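Local structure of cyclic nucleotide-binding domain (Methylobacillus flagellatus KT, 3GYD) at residues 90-95 / 126-132. The protein binds cyclic AMP in a cyclic nucleotide-binding domain and may possibly be related to voltage-gated potassium channels. Residues are numbered along the deposited sequence; the frame is centred on the assembly and turned at random.
Sequences EVNVIK and SASCVAS. With CMP (adenosine-3',5'-cyclic-monophosphate), chain D.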
loop_
_atom_site.group_PDB
_atom_site.type_symbol
_atom_site.label_atom_id
_atom_site.label_comp_id
_atom_site.label_asym_id
_atom_site.label_seq_id
_atom_site.Cartn_x
_atom_site.Cartn_y
_atom_site.Cartn_z
ATOM N N GLU B 90 11.679 -7.984 18.036
ATOM C CA GLU B 90 10.284 -8.348 17.992
ATOM C C GLU B 90 9.433 -7.158 18.402
ATOM O O GLU B 90 9.740 -6.465 19.385
ATOM C CB GLU B 90 10.008 -9.498 18.948
ATOM C CG GLU B 90 8.562 -9.939 18.832
ATOM C CD GLU B 90 8.322 -11.371 19.238
ATOM O OE1 GLU B 90 9.275 -12.064 19.681
ATOM O OE2 GLU B 90 7.148 -11.787 19.088
ATOM N N VAL B 91 8.330 -6.964 17.683
ATOM C CA VAL B 91 7.466 -5.828 17.927
ATOM C C VAL B 91 6.005 -6.299 17.972
ATOM O O VAL B 91 5.549 -7.077 17.109
ATOM C CB VAL B 91 7.634 -4.770 16.857
ATOM C CG1 VAL B 91 6.617 -3.653 17.056
ATOM C CG2 VAL B 91 9.132 -4.231 16.819
ATOM N N ASN B 92 5.295 -5.835 18.991
ATOM C CA ASN B 92 3.832 -6.035 19.109
ATOM C C ASN B 92 3.119 -4.807 18.526
ATOM O O ASN B 92 3.435 -3.675 18.905
ATOM C CB ASN B 92 3.450 -6.240 20.576
ATOM C CG ASN B 92 3.902 -7.600 21.114
ATOM O OD1 ASN B 92 3.871 -8.592 20.387
ATOM N ND2 ASN B 92 4.250 -7.659 22.398
ATOM N N VAL B 93 2.217 -5.029 17.576
ATOM C CA VAL B 93 1.391 -3.963 17.009
ATOM C C VAL B 93 0.034 -4.011 17.713
ATOM O O VAL B 93 -0.675 -4.999 17.631
ATOM C CB VAL B 93 1.205 -4.099 15.496
ATOM C CG1 VAL B 93 0.342 -2.947 14.959
ATOM C CG2 VAL B 93 2.574 -4.120 14.784
ATOM N N ILE B 94 -0.325 -2.921 18.371
ATOM C CA ILE B 94 -1.528 -2.870 19.179
ATOM C C ILE B 94 -2.353 -1.628 18.863
ATOM O O ILE B 94 -1.828 -0.607 18.404
ATOM C CB ILE B 94 -1.186 -2.928 20.696
ATOM C CG1 ILE B 94 -0.471 -1.662 21.165
ATOM C CG2 ILE B 94 -0.270 -4.090 20.965
ATOM C CD1 ILE B 94 -0.209 -1.630 22.662
ATOM N N LYS B 95 -3.657 -1.735 19.106
ATOM C CA LYS B 95 -4.580 -0.689 18.769
ATOM C C LYS B 95 -5.641 -0.623 19.836
ATOM O O LYS B 95 -6.051 -1.644 20.364
ATOM C CB LYS B 95 -5.215 -0.983 17.402
ATOM C CG LYS B 95 -5.926 0.219 16.778
ATOM C CD LYS B 95 -6.141 0.072 15.293
ATOM C CE LYS B 95 -7.021 1.183 14.777
ATOM N NZ LYS B 95 -6.432 2.543 14.969
ATOM N N SER B 126 -1.548 4.704 12.980
ATOM C CA SER B 126 -2.740 3.864 13.022
ATOM C C SER B 126 -2.758 2.906 14.220
ATOM O O SER B 126 -3.817 2.398 14.607
ATOM C CB SER B 126 -2.847 3.066 11.727
ATOM O OG SER B 126 -1.832 2.061 11.661
ATOM N N ALA B 127 -1.591 2.651 14.789
ATOM C CA ALA B 127 -1.427 1.700 15.889
ATOM C C ALA B 127 -0.143 2.044 16.666
ATOM O O ALA B 127 0.689 2.798 16.176
ATOM C CB ALA B 127 -1.334 0.275 15.321
ATOM N N SER B 128 -0.006 1.507 17.882
ATOM C CA SER B 128 1.247 1.602 18.663
ATOM C C SER B 128 2.081 0.362 18.333
ATOM O O SER B 128 1.515 -0.703 18.035
ATOM C CB SER B 128 0.955 1.661 20.169
ATOM O OG SER B 128 0.244 2.856 20.493
ATOM N N CYS B 129 3.403 0.516 18.334
ATOM C CA CYS B 129 4.343 -0.588 18.118
ATOM C C CYS B 129 5.313 -0.578 19.292
ATOM O O CYS B 129 5.965 0.449 19.545
ATOM C CB CYS B 129 5.111 -0.399 16.803
ATOM S SG CYS B 129 4.006 -0.438 15.349
ATOM N N VAL B 130 5.366 -1.692 20.024
ATOM C CA VAL B 130 6.190 -1.788 21.236
ATOM C C VAL B 130 7.230 -2.890 21.040
ATOM O O VAL B 130 6.878 -4.014 20.679
ATOM C CB VAL B 130 5.335 -2.114 22.462
ATOM C CG1 VAL B 130 6.220 -2.257 23.694
ATOM C CG2 VAL B 130 4.218 -1.037 22.662
ATOM N N ALA B 131 8.503 -2.566 21.277
ATOM C CA ALA B 131 9.575 -3.563 21.246
ATOM C C ALA B 131 9.382 -4.514 22.409
ATOM O O ALA B 131 9.449 -4.093 23.582
ATOM C CB ALA B 131 11.001 -2.873 21.323
ATOM N N SER B 132 9.091 -5.776 22.100
ATOM C CA SER B 132 8.916 -6.793 23.123
ATOM C C SER B 132 10.250 -7.471 23.485
ATOM O O SER B 132 10.341 -8.110 24.525
ATOM C CB SER B 132 7.895 -7.846 22.681
ATOM O OG SER B 132 8.371 -8.621 21.594
HETATM P P CMP D . 1.751 3.600 10.876
HETATM O O1P CMP D . 2.565 4.752 10.391
HETATM O O2P CMP D . 0.231 3.772 10.897
HETATM O "O5'" CMP D . 2.148 3.356 12.460
HETATM C "C5'" CMP D . 1.720 2.169 13.128
HETATM C "C4'" CMP D . 2.144 0.988 12.267
HETATM O "O4'" CMP D . 1.615 -0.256 12.644
HETATM C "C3'" CMP D . 1.640 1.053 10.822
HETATM O "O3'" CMP D . 2.214 2.206 10.231
HETATM C "C2'" CMP D . 2.085 -0.304 10.309
HETATM O "O2'" CMP D . 3.478 -0.282 9.943
HETATM C "C1'" CMP D . 1.907 -1.165 11.575
HETATM N N9 CMP D . 0.748 -2.030 11.373
HETATM C C8 CMP D . -0.522 -1.613 11.381
HETATM N N7 CMP D . -1.350 -2.638 11.120
HETATM C C5 CMP D . -0.601 -3.736 10.961
HETATM C C6 CMP D . -0.811 -5.149 10.661
HETATM N N6 CMP D . -2.064 -5.644 10.504
HETATM N N1 CMP D . 0.266 -5.932 10.564
HETATM C C2 CMP D . 1.546 -5.491 10.721
HETATM N N3 CMP D . 1.806 -4.204 10.986
HETATM C C4 CMP D . 0.805 -3.323 11.130
#
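V93 and C129 face each other as a non-hydrogen-bonded pair where strands 90-95 and 128-131 run antiparallel, their axes approaching to 4.5 Å with 153° between their directions. On one side of them N92 and V130 exchange two backbone hydrogen bonds, and on the other I94 and S128 do the same; I94 N to S128 O is the straighter of that second pair, with an N-H...O angle of 172°. S132 N extends the pattern, reaching E90 O at 2.9 Å.

V91, V93 and C129 share the face turned to the nucleotide. V93 divides its branches: CG1, anti to the backbone N, meets A127 CB at 3.6 Å and adenine N9 of cyclic AMP, while CG2 approaches C129 SG at 4.0 Å and the purine N3. C129 SG also lies 3.6 Å from O4' of the ribose. On the other face, I94 CG1 rests on S128 CB.

K95 stretches past A127 and bends at its last torsion (chi4 62°), so that NZ donates a hydrogen bond to S126 O at 2.6 Å; NZ also forms a salt bridge with E76. A methionine here would probably leave S126 O and E76 without their charged partner and the turn at S126 less firmly held. S126 N and OG both donate to phosphate O2P, with R125 binding the nucleotide as well. The sheet thus supplies an apolar bed for base and sugar, and the turn beside it polar donors for the phosphate, as in the CAP-type beta-roll.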